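Local coordinates for protein ebony (Drosophila melanogaster, PDB 6DYR) that probably joins beta-alanine to amines such as histamine, this chain being the C-terminal domain of the longer enzyme with beta-alanyl-histamine bound, at residues E32-P37 with R195-A200; F97-F102 with F183-Y188; K28-Q33 with T164-Q169. One frame throughout, in Å; residues are numbered along the deposited sequence.

In the fold
All three contacts gather at the imidazole end of the ligand HJD, beta-alanyl-histamine (carcinine), contact 3 also reaching its ethyl link. Contacts 1 and 3 start from the same loop and share Glu32 and Gln33, their centres about 12 Å apart; Glu32 OE1 reaches HJD N2 at 2.9 Å. Contact 2, centred about 11 Å from contact 1, brings up helix 93-111, where Leu100 CD1 lies 3.3 Å from HJD N1. Asn186 O takes a hydrogen bond from Arg195 NH1, and Asn186 ND2 gives one to Ala200 O, linking contacts 2 and 1. Contacts 2 and 3, about 13 Å between centres, meet where Leu31 packs on Phe99. Thr161 and Thr162 also hydrogen-bond the ligand.

Contact 1 (E32-P37 with R195-A200); sequences EQWLKP and RPFGDA. With HJD (N-[2-(1H-imidazol-5-yl)ethyl]-beta-alaninamide), chain B.
Trp34, in the 3-10 segment 32-34, and Leu35 next to it, in the loop between helices 14-25 and 42-57, pack against two overlapping type I beta turns, Arg195 to Gly198 and Phe197 to Ala200. The indole does most of the work. Its CG stands beside the backbone N and anti to the carbonyl carbon (chi1 -51°), which lays the ring flat along the second turn. Ala200 CB sits over the five-membered ring, 3.6 Å from its centroid and 24° off the normal, a CH-pi contact. Further along the same face, over the benzene end, Trp34 CZ3 meets Asp199 O at 3.5 Å, while Asp199 CB lies 3.9 Å from Trp34 CE3. Gln33 CG lies against the opposite face, toward its rim, and the indole NE1 is hydrogen-bonded to Gln204 OE1.

These turns belong to the long connection from strand 178-184 to strand 205-212, neighbours at one edge of the sheet, so the contact ties that excursion to the loop after helix 14-25. The mixed sheet is consistent with a GNAT-like fold. At the base of the side chain, Trp34 CB comes up to the rim of the Phe197 ring, near its plane, 4.1 Å from Phe197 CD1. Leu35 runs alongside Pro196, its CD2 3.8 Å from Pro196 CB, and the same methyl approaches Phe197 CE1 at 4.2 Å. Glu32 takes no part in this packing; bent at chi2 (74°), it carries OE1 to within 2.9 Å of the imidazole nitrogen N2 of HJD.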
loop_
_atom_site.group_PDB
_atom_site.type_symbol
_atom_site.label_atom_id
_atom_site.label_comp_id
_atom_site.label_asym_id
_atom_site.label_seq_id
_atom_site.Cartn_x
_atom_site.Cartn_y
_atom_site.Cartn_z
ATOM N N GLU A 32 11.981 3.180 1.719
ATOM C CA GLU A 32 12.928 3.083 0.614
ATOM C C GLU A 32 14.036 4.124 0.699
ATOM O O GLU A 32 15.109 3.910 0.122
ATOM C CB GLU A 32 12.190 3.223 -0.722
ATOM C CG GLU A 32 11.401 1.991 -1.149
ATOM C CD GLU A 32 10.110 1.774 -0.370
ATOM O OE1 GLU A 32 9.267 0.983 -0.841
ATOM O OE2 GLU A 32 9.931 2.379 0.708
ATOM N N GLN A 33 13.802 5.244 1.389
ATOM C CA GLN A 33 14.829 6.276 1.492
ATOM C C GLN A 33 16.066 5.766 2.217
ATOM O O GLN A 33 17.172 6.271 1.991
ATOM C CB GLN A 33 14.270 7.503 2.208
ATOM C CG GLN A 33 13.824 7.217 3.633
ATOM C CD GLN A 33 13.257 8.433 4.333
ATOM O OE1 GLN A 33 12.393 8.312 5.204
ATOM N NE2 GLN A 33 13.741 9.612 3.961
ATOM N N TRP A 34 15.906 4.769 3.080
ATOM C CA TRP A 34 17.016 4.247 3.860
ATOM C C TRP A 34 17.772 3.135 3.146
ATOM O O TRP A 34 18.863 2.763 3.592
ATOM C CB TRP A 34 16.507 3.758 5.218
ATOM C CG TRP A 34 15.690 4.804 5.904
ATOM C CD1 TRP A 34 14.349 4.774 6.144
ATOM C CD2 TRP A 34 16.160 6.062 6.401
ATOM N NE1 TRP A 34 13.956 5.932 6.776
ATOM C CE2 TRP A 34 15.050 6.737 6.943
ATOM C CE3 TRP A 34 17.414 6.678 6.448
ATOM C CZ2 TRP A 34 15.159 7.997 7.526
ATOM C CZ3 TRP A 34 17.518 7.925 7.025
ATOM C CH2 TRP A 34 16.399 8.573 7.557
ATOM N N LEU A 35 17.227 2.609 2.052
ATOM C CA LEU A 35 17.926 1.652 1.210
ATOM C C LEU A 35 18.742 2.329 0.116
ATOM O O LEU A 35 19.200 1.650 -0.807
ATOM C CB LEU A 35 16.930 0.672 0.583
ATOM C CG LEU A 35 16.067 -0.125 1.562
ATOM C CD1 LEU A 35 15.093 -1.020 0.815
ATOM C CD2 LEU A 35 16.936 -0.941 2.501
ATOM N N LYS A 36 18.923 3.645 0.195
ATOM C CA LYS A 36 19.729 4.346 -0.791
ATOM C C LYS A 36 21.208 4.026 -0.587
ATOM O O LYS A 36 21.695 4.025 0.549
ATOM C CB LYS A 36 19.520 5.857 -0.695
ATOM C CG LYS A 36 18.135 6.341 -1.085
ATOM C CD LYS A 36 18.102 7.863 -1.151
ATOM C CE LYS A 36 16.714 8.374 -1.495
ATOM N NZ LYS A 36 16.704 9.847 -1.716
ATOM N N PRO A 37 21.951 3.745 -1.665
ATOM C CA PRO A 37 21.388 3.598 -3.010
ATOM C C PRO A 37 21.173 2.134 -3.378
ATOM O O PRO A 37 21.338 1.252 -2.534
ATOM C CB PRO A 37 22.457 4.229 -3.892
ATOM C CG PRO A 37 23.731 3.882 -3.181
ATOM C CD PRO A 37 23.420 3.835 -1.700
ATOM N N ARG A 195 20.729 -3.747 10.024
ATOM C CA ARG A 195 19.459 -3.053 10.198
ATOM C C ARG A 195 19.247 -2.127 9.009
ATOM O O ARG A 195 19.761 -0.998 9.000
ATOM C CB ARG A 195 19.436 -2.274 11.516
ATOM C CG ARG A 195 19.347 -3.201 12.723
ATOM C CD ARG A 195 19.308 -2.464 14.048
ATOM N NE ARG A 195 20.548 -1.744 14.319
ATOM C CZ ARG A 195 20.648 -0.419 14.361
ATOM N NH1 ARG A 195 19.575 0.336 14.162
ATOM N NH2 ARG A 195 21.819 0.150 14.614
ATOM N N PRO A 196 18.507 -2.561 7.982
ATOM C CA PRO A 196 18.405 -1.762 6.749
ATOM C C PRO A 196 17.829 -0.377 6.961
ATOM O O PRO A 196 18.205 0.556 6.239
ATOM C CB PRO A 196 17.491 -2.616 5.857
ATOM C CG PRO A 196 17.570 -3.996 6.430
ATOM C CD PRO A 196 17.735 -3.811 7.901
ATOM N N PHE A 197 16.923 -0.209 7.924
ATOM C CA PHE A 197 16.389 1.098 8.276
ATOM C C PHE A 197 16.972 1.619 9.583
ATOM O O PHE A 197 16.333 2.430 10.261
ATOM C CB PHE A 197 14.861 1.050 8.367
ATOM C CG PHE A 197 14.219 0.111 7.384
ATOM C CD1 PHE A 197 14.260 0.368 6.021
ATOM C CD2 PHE A 197 13.561 -1.026 7.826
ATOM C CE1 PHE A 197 13.665 -0.497 5.118
ATOM C CE2 PHE A 197 12.966 -1.893 6.930
ATOM C CZ PHE A 197 13.017 -1.627 5.573
ATOM N N GLY A 198 18.175 1.170 9.948
ATOM C CA GLY A 198 18.792 1.591 11.194
ATOM C C GLY A 198 19.141 3.061 11.255
ATOM O O GLY A 198 19.273 3.609 12.355
ATOM N N ASP A 199 19.303 3.709 10.102
ATOM C CA ASP A 199 19.569 5.141 10.074
ATOM C C ASP A 199 18.307 5.980 10.215
ATOM O O ASP A 199 18.407 7.209 10.313
ATOM C CB ASP A 199 20.292 5.521 8.781
ATOM C CG ASP A 199 21.707 4.990 8.730
ATOM O OD1 ASP A 199 22.353 4.917 9.797
ATOM O OD2 ASP A 199 22.172 4.638 7.624
ATOM N N ALA A 200 17.131 5.355 10.214
ATOM C CA ALA A 200 15.892 6.084 10.423
ATOM C C ALA A 200 15.749 6.461 11.895
ATOM O O ALA A 200 16.171 5.709 12.778
ATOM C CB ALA A 200 14.697 5.242 9.990
HETATM N N1 HJD B . 5.024 -0.942 0.610
HETATM C C2 HJD B . 4.879 0.071 1.525
HETATM N N3 HJD B . 1.291 0.941 2.286
HETATM C C4 HJD B . 3.660 0.219 2.372
HETATM N N4 HJD B . -3.136 1.928 3.534
HETATM C C5 HJD B . 2.606 1.062 1.681
HETATM C C6 HJD B . 0.197 1.468 1.727
HETATM C C1 HJD B . 6.013 0.814 1.430
HETATM C C3 HJD B . 6.211 -0.789 0.016
HETATM C C7 HJD B . -1.134 1.095 2.341
HETATM C C8 HJD B . -1.897 2.299 2.855
HETATM N N2 HJD B . 6.845 0.263 0.481
HETATM O O1 HJD B . 0.259 2.197 0.740
#

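Contact 2 (F97-F102 with F183-Y188); sequences FEFLEF and FQVNEY. With HJD (N-[2-(1H-imidazol-5-yl)ethyl]-beta-alaninamide), chain B.
Phe99, on helix 93-111, faces Tyr188, a few residues past strand 178-184, with 7.3 Å between their CA atoms. Together with Phe102 and Phe183 they form an aromatic cluster. The Phe99 and Tyr188 side chains run antiparallel and overlap obliquely: Phe99 CD1 lies over the tyrosine face, 3.3 Å from Tyr188 CG, with the ring planes 51° apart, and Phe99 CB makes a CH-pi contact 4.0 Å from the Tyr188 centroid. CG of Phe99 is trans to the backbone N (chi1 170°), which carries the far end of the ring onward to Phe183 and Val185. Phe183 CD2 meets the rim of that ring in its plane, 3.8 Å from Phe99 CE1, while Val185 CG1 reaches Phe99 CZ at the same distance of 3.8 Å.

One turn further along the helix, Phe102 makes two edge-to-face pairs. It presents its own edge to Phe183, with CE1 over that face 3.5 Å from Phe183 CZ and the planes at 76°. In turn Tyr188 CD1 stands over the centre of the Phe102 ring, and Tyr188 CE1 is 3.6 Å from Phe102 CG.

Leu100 CD1 approaches HJD N1. Phe183 pairs by backbone bonds with Ala206 of strand 205-212, and Phe99 and Val185 both touch that residue, so helix 93-111 packs against strands 178-184 and 205-212 at one end of the sheet, with Phe197 of the intervening loop against Phe99.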
loop_
_atom_site.group_PDB
_atom_site.type_symbol
_atom_site.label_atom_id
_atom_site.label_comp_id
_atom_site.label_asym_id
_atom_site.label_seq_id
_atom_site.Cartn_x
_atom_site.Cartn_y
_atom_site.Cartn_z
ATOM N N PHE A 97 9.567 -5.644 1.407
ATOM C CA PHE A 97 8.430 -6.551 1.496
ATOM C C PHE A 97 8.676 -7.665 2.501
ATOM O O PHE A 97 7.724 -8.180 3.096
ATOM C CB PHE A 97 8.095 -7.104 0.113
ATOM C CG PHE A 97 7.443 -6.090 -0.784
ATOM C CD1 PHE A 97 6.075 -5.880 -0.729
ATOM C CD2 PHE A 97 8.199 -5.322 -1.654
ATOM C CE1 PHE A 97 5.470 -4.937 -1.537
ATOM C CE2 PHE A 97 7.598 -4.377 -2.468
ATOM C CZ PHE A 97 6.232 -4.185 -2.409
ATOM N N GLU A 98 9.937 -8.042 2.720
ATOM C CA GLU A 98 10.227 -8.955 3.819
ATOM C C GLU A 98 9.986 -8.287 5.163
ATOM O O GLU A 98 9.531 -8.942 6.108
ATOM C CB GLU A 98 11.662 -9.472 3.724
ATOM C CG GLU A 98 11.811 -10.691 2.829
ATOM C CD GLU A 98 13.253 -11.130 2.667
ATOM O OE1 GLU A 98 14.143 -10.511 3.291
ATOM O OE2 GLU A 98 13.493 -12.094 1.909
ATOM N N PHE A 99 10.270 -6.985 5.267
ATOM C CA PHE A 99 9.977 -6.269 6.505
ATOM C C PHE A 99 8.477 -6.137 6.722
ATOM O O PHE A 99 7.991 -6.309 7.846
ATOM C CB PHE A 99 10.633 -4.890 6.494
ATOM C CG PHE A 99 10.180 -4.002 7.621
ATOM C CD1 PHE A 99 10.391 -4.374 8.939
ATOM C CD2 PHE A 99 9.543 -2.800 7.364
ATOM C CE1 PHE A 99 9.977 -3.569 9.978
ATOM C CE2 PHE A 99 9.126 -1.987 8.401
ATOM C CZ PHE A 99 9.343 -2.371 9.710
ATOM N N LEU A 100 7.728 -5.818 5.662
ATOM C CA LEU A 100 6.278 -5.722 5.790
ATOM C C LEU A 100 5.676 -7.063 6.183
ATOM O O LEU A 100 4.778 -7.124 7.031
ATOM C CB LEU A 100 5.664 -5.214 4.487
ATOM C CG LEU A 100 6.088 -3.810 4.052
ATOM C CD1 LEU A 100 5.462 -3.462 2.719
ATOM C CD2 LEU A 100 5.719 -2.774 5.106
ATOM N N GLU A 101 6.166 -8.152 5.581
ATOM C CA GLU A 101 5.729 -9.482 5.994
ATOM C C GLU A 101 6.142 -9.771 7.432
ATOM O O GLU A 101 5.397 -10.416 8.180
ATOM C CB GLU A 101 6.290 -10.546 5.048
ATOM C CG GLU A 101 5.973 -11.985 5.451
ATOM C CD GLU A 101 4.479 -12.301 5.458
ATOM O OE1 GLU A 101 3.672 -11.480 4.965
ATOM O OE2 GLU A 101 4.108 -13.384 5.960
ATOM N N PHE A 102 7.326 -9.299 7.832
ATOM C CA PHE A 102 7.736 -9.394 9.229
ATOM C C PHE A 102 6.715 -8.723 10.140
ATOM O O PHE A 102 6.439 -9.210 11.243
ATOM C CB PHE A 102 9.131 -8.775 9.395
ATOM C CG PHE A 102 9.521 -8.480 10.821
ATOM C CD1 PHE A 102 9.213 -7.256 11.404
ATOM C CD2 PHE A 102 10.233 -9.407 11.565
ATOM C CE1 PHE A 102 9.581 -6.978 12.711
ATOM C CE2 PHE A 102 10.603 -9.133 12.870
ATOM C CZ PHE A 102 10.279 -7.918 13.443
ATOM N N PHE A 183 5.701 -0.966 15.163
ATOM C CA PHE A 183 7.088 -1.400 15.162
ATOM C C PHE A 183 8.016 -0.259 14.765
ATOM O O PHE A 183 7.722 0.510 13.845
ATOM C CB PHE A 183 7.294 -2.586 14.220
ATOM C CG PHE A 183 8.606 -3.285 14.423
ATOM C CD1 PHE A 183 8.729 -4.289 15.368
ATOM C CD2 PHE A 183 9.720 -2.924 13.685
ATOM C CE1 PHE A 183 9.935 -4.927 15.567
ATOM C CE2 PHE A 183 10.931 -3.563 13.880
ATOM C CZ PHE A 183 11.037 -4.566 14.821
ATOM N N GLN A 184 9.141 -0.169 15.468
ATOM C CA GLN A 184 10.176 0.820 15.190
ATOM C C GLN A 184 11.054 0.303 14.056
ATOM O O GLN A 184 11.784 -0.679 14.228
ATOM C CB GLN A 184 10.990 1.072 16.455
ATOM C CG GLN A 184 11.931 2.251 16.393
ATOM C CD GLN A 184 12.583 2.514 17.732
ATOM O OE1 GLN A 184 11.921 2.484 18.773
ATOM N NE2 GLN A 184 13.888 2.751 17.719
ATOM N N VAL A 185 11.001 0.972 12.899
ATOM C CA VAL A 185 11.620 0.427 11.696
ATOM C C VAL A 185 13.142 0.347 11.796
ATOM O O VAL A 185 13.758 -0.440 11.068
ATOM C CB VAL A 185 11.202 1.241 10.453
ATOM C CG1 VAL A 185 9.686 1.337 10.360
ATOM C CG2 VAL A 185 11.830 2.623 10.468
ATOM N N ASN A 186 13.777 1.124 12.676
ATOM C CA ASN A 186 15.226 1.004 12.806
ATOM C C ASN A 186 15.648 -0.190 13.651
ATOM O O ASN A 186 16.851 -0.433 13.791
ATOM C CB ASN A 186 15.842 2.298 13.368
ATOM C CG ASN A 186 15.353 2.650 14.766
ATOM O OD1 ASN A 186 15.006 1.782 15.569
ATOM N ND2 ASN A 186 15.340 3.944 15.067
ATOM N N GLU A 187 14.698 -0.938 14.210
ATOM C CA GLU A 187 14.998 -2.116 15.009
ATOM C C GLU A 187 14.878 -3.417 14.227
ATOM O O GLU A 187 15.224 -4.476 14.761
ATOM C CB GLU A 187 14.076 -2.171 16.232
ATOM C CG GLU A 187 14.284 -1.029 17.212
ATOM C CD GLU A 187 13.245 -1.013 18.316
ATOM O OE1 GLU A 187 12.276 -1.797 18.234
ATOM O OE2 GLU A 187 13.394 -0.213 19.266
ATOM N N TYR A 188 14.402 -3.366 12.985
ATOM C CA TYR A 188 14.245 -4.570 12.182
ATOM C C TYR A 188 15.596 -5.041 11.669
ATOM O O TYR A 188 16.357 -4.259 11.092
ATOM C CB TYR A 188 13.305 -4.312 11.009
ATOM C CG TYR A 188 13.289 -5.434 9.996
ATOM C CD1 TYR A 188 12.718 -6.660 10.303
ATOM C CD2 TYR A 188 13.834 -5.263 8.729
ATOM C CE1 TYR A 188 12.695 -7.690 9.380
ATOM C CE2 TYR A 188 13.817 -6.289 7.797
ATOM C CZ TYR A 188 13.245 -7.500 8.129
ATOM O OH TYR A 188 13.221 -8.528 7.212
HETATM N N1 HJD B . 5.024 -0.942 0.610
HETATM C C2 HJD B . 4.879 0.071 1.525
HETATM N N3 HJD B . 1.291 0.941 2.286
HETATM C C4 HJD B . 3.660 0.219 2.372
HETATM N N4 HJD B . -3.136 1.928 3.534
HETATM C C5 HJD B . 2.606 1.062 1.681
HETATM C C6 HJD B . 0.197 1.468 1.727
HETATM C C1 HJD B . 6.013 0.814 1.430
HETATM C C3 HJD B . 6.211 -0.789 0.016
HETATM C C7 HJD B . -1.134 1.095 2.341
HETATM C C8 HJD B . -1.897 2.299 2.855
HETATM N N2 HJD B . 6.845 0.263 0.481
HETATM O O1 HJD B . 0.259 2.197 0.740
#

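Contact 3 (K28-Q33 with T164-Q169); sequences KADLEQ and TSPLTQ. With HJD (N-[2-(1H-imidazol-5-yl)ethyl]-beta-alaninamide), chain B.
Thr164, which leads into helix 166-174, meets both Leu31 and Asp30 of the loop after helix 14-25. Its methyl CG2 comes at about a right angle to the leucine, 3.7 Å from Leu31 CD1, and its carbonyl O lies 3.2 Å from Asp30 CB. With chi1 at 50°, OG1 is tucked between the backbone N and the carbonyl carbon, and it shares a water with the aspartate: the water stands 3.0 Å from Thr164 OG1 and donates to Asp30 OD1 at 2.5 Å, a short bond whose exact length deserves caution. The same hydroxyl oxygen lies 3.5 Å from HJD C4, on the ethyl link, so this water bridge sits close to the ligand.

Ser165 follows at the N-cap of the helix. Its CB is pressed against the carboxylate, 3.2 Å from Asp30 OD1, while its hydroxyl shares a hydrogen bond with Thr168 OG1, either one being the possible donor. Pro166 opens the helix; its side chain and that of Asp30 approach head-on, with CD 3.3 Å from Asp30 OD2. Beyond the proline the segment leaves the loop; Thr168 turns to Met140 of helix 133-153, and Gln169 NE2 binds the carbonyl oxygens of Asn163 and Arg205.

With an alanine in place of Asp30, the water would probably lose its acceptor on the loop side, and the Ser165 and Pro166 surfaces would be left without the carboxylate that packs on them. Asp30 O is also tied to Gln204 NE2, a bond from the backbone. The loop and the helix start are thus joined by packing and one water bridge; a carboxylate beside the N-terminus of a helix is probably eased by the helix dipole, and the Leu31-Thr164 methyl contact lies on the ligand side, with Thr164 CG2 near HJD C4.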
loop_
_atom_site.group_PDB
_atom_site.type_symbol
_atom_site.label_atom_id
_atom_site.label_comp_id
_atom_site.label_asym_id
_atom_site.label_seq_id
_atom_site.Cartn_x
_atom_site.Cartn_y
_atom_site.Cartn_z
ATOM N N LYS A 28 10.593 9.309 -2.240
ATOM C CA LYS A 28 9.572 9.852 -1.356
ATOM C C LYS A 28 9.167 8.873 -0.266
ATOM O O LYS A 28 8.501 9.276 0.695
ATOM C CB LYS A 28 8.325 10.253 -2.153
ATOM C CG LYS A 28 8.423 11.599 -2.847
ATOM C CD LYS A 28 7.098 12.344 -2.769
ATOM C CE LYS A 28 6.704 12.605 -1.319
ATOM N NZ LYS A 28 5.437 13.380 -1.205
ATOM N N ALA A 29 9.562 7.610 -0.388
ATOM C CA ALA A 29 9.079 6.567 0.501
ATOM C C ALA A 29 9.830 6.572 1.824
ATOM O O ALA A 29 11.045 6.792 1.870
ATOM C CB ALA A 29 9.213 5.204 -0.171
ATOM N N ASP A 30 9.094 6.307 2.905
ATOM C CA ASP A 30 9.675 6.363 4.240
ATOM C C ASP A 30 10.594 5.180 4.510
ATOM O O ASP A 30 11.525 5.293 5.314
ATOM C CB ASP A 30 8.561 6.426 5.284
ATOM C CG ASP A 30 7.514 7.474 4.953
ATOM O OD1 ASP A 30 6.809 7.311 3.932
ATOM O OD2 ASP A 30 7.399 8.464 5.711
ATOM N N LEU A 31 10.350 4.041 3.863
ATOM C CA LEU A 31 11.215 2.879 4.021
ATOM C C LEU A 31 12.312 2.831 2.965
ATOM O O LEU A 31 13.458 2.486 3.278
ATOM C CB LEU A 31 10.388 1.593 3.965
ATOM C CG LEU A 31 9.497 1.269 5.164
ATOM C CD1 LEU A 31 8.821 -0.078 4.958
ATOM C CD2 LEU A 31 10.306 1.269 6.449
ATOM N N GLU A 32 11.981 3.180 1.719
ATOM C CA GLU A 32 12.928 3.083 0.614
ATOM C C GLU A 32 14.036 4.124 0.699
ATOM O O GLU A 32 15.109 3.910 0.122
ATOM C CB GLU A 32 12.190 3.223 -0.722
ATOM C CG GLU A 32 11.401 1.991 -1.149
ATOM C CD GLU A 32 10.110 1.774 -0.370
ATOM O OE1 GLU A 32 9.267 0.983 -0.841
ATOM O OE2 GLU A 32 9.931 2.379 0.708
ATOM N N GLN A 33 13.802 5.244 1.389
ATOM C CA GLN A 33 14.829 6.276 1.492
ATOM C C GLN A 33 16.066 5.766 2.217
ATOM O O GLN A 33 17.172 6.271 1.991
ATOM C CB GLN A 33 14.270 7.503 2.208
ATOM C CG GLN A 33 13.824 7.217 3.633
ATOM C CD GLN A 33 13.257 8.433 4.333
ATOM O OE1 GLN A 33 12.393 8.312 5.204
ATOM N NE2 GLN A 33 13.741 9.612 3.961
ATOM N N THR A 164 3.193 3.094 6.469
ATOM C CA THR A 164 4.604 3.392 6.644
ATOM C C THR A 164 4.926 4.877 6.601
ATOM O O THR A 164 6.079 5.248 6.845
ATOM C CB THR A 164 5.428 2.664 5.575
ATOM O OG1 THR A 164 4.853 2.913 4.286
ATOM C CG2 THR A 164 5.430 1.165 5.841
ATOM N N SER A 165 3.953 5.732 6.297
ATOM C CA SER A 165 4.179 7.165 6.357
ATOM C C SER A 165 3.354 7.774 7.483
ATOM O O SER A 165 2.298 7.242 7.844
ATOM C CB SER A 165 3.815 7.853 5.035
ATOM O OG SER A 165 2.419 7.814 4.800
ATOM N N PRO A 166 3.812 8.881 8.071
ATOM C CA PRO A 166 3.023 9.517 9.137
ATOM C C PRO A 166 1.626 9.929 8.701
ATOM O O PRO A 166 0.706 9.919 9.526
ATOM C CB PRO A 166 3.880 10.733 9.521
ATOM C CG PRO A 166 5.274 10.343 9.137
ATOM C CD PRO A 166 5.127 9.524 7.891
ATOM N N LEU A 167 1.430 10.282 7.426
ATOM C CA LEU A 167 0.109 10.715 6.979
ATOM C C LEU A 167 -0.863 9.543 6.910
ATOM O O LEU A 167 -1.981 9.622 7.434
ATOM C CB LEU A 167 0.208 11.407 5.620
ATOM C CG LEU A 167 -1.139 11.791 5.000
ATOM C CD1 LEU A 167 -1.962 12.637 5.970
ATOM C CD2 LEU A 167 -0.939 12.525 3.680
ATOM N N THR A 168 -0.463 8.448 6.256
ATOM C CA THR A 168 -1.357 7.300 6.154
ATOM C C THR A 168 -1.615 6.672 7.517
ATOM O O THR A 168 -2.703 6.138 7.755
ATOM C CB THR A 168 -0.786 6.262 5.183
ATOM O OG1 THR A 168 0.506 5.832 5.630
ATOM C CG2 THR A 168 -0.665 6.854 3.786
ATOM N N GLN A 169 -0.638 6.739 8.425
ATOM C CA GLN A 169 -0.848 6.247 9.783
ATOM C C GLN A 169 -1.881 7.090 10.520
ATOM O O GLN A 169 -2.757 6.551 11.209
ATOM C CB GLN A 169 0.477 6.234 10.545
ATOM C CG GLN A 169 1.468 5.193 10.054
ATOM C CD GLN A 169 2.875 5.452 10.552
ATOM O OE1 GLN A 169 3.124 6.431 11.259
ATOM N NE2 GLN A 169 3.807 4.578 10.181
HETATM N N1 HJD B . 5.024 -0.942 0.610
HETATM C C2 HJD B . 4.879 0.071 1.525
HETATM N N3 HJD B . 1.291 0.941 2.286
HETATM C C4 HJD B . 3.660 0.219 2.372
HETATM N N4 HJD B . -3.136 1.928 3.534
HETATM C C5 HJD B . 2.606 1.062 1.681
HETATM C C6 HJD B . 0.197 1.468 1.727
HETATM C C1 HJD B . 6.013 0.814 1.430
HETATM C C3 HJD B . 6.211 -0.789 0.016
HETATM C C7 HJD B . -1.134 1.095 2.341
HETATM C C8 HJD B . -1.897 2.299 2.855
HETATM N N2 HJD B . 6.845 0.263 0.481
HETATM O O1 HJD B . 0.259 2.197 0.740
HETATM O O HOH W 1 5.988 5.281 2.761
#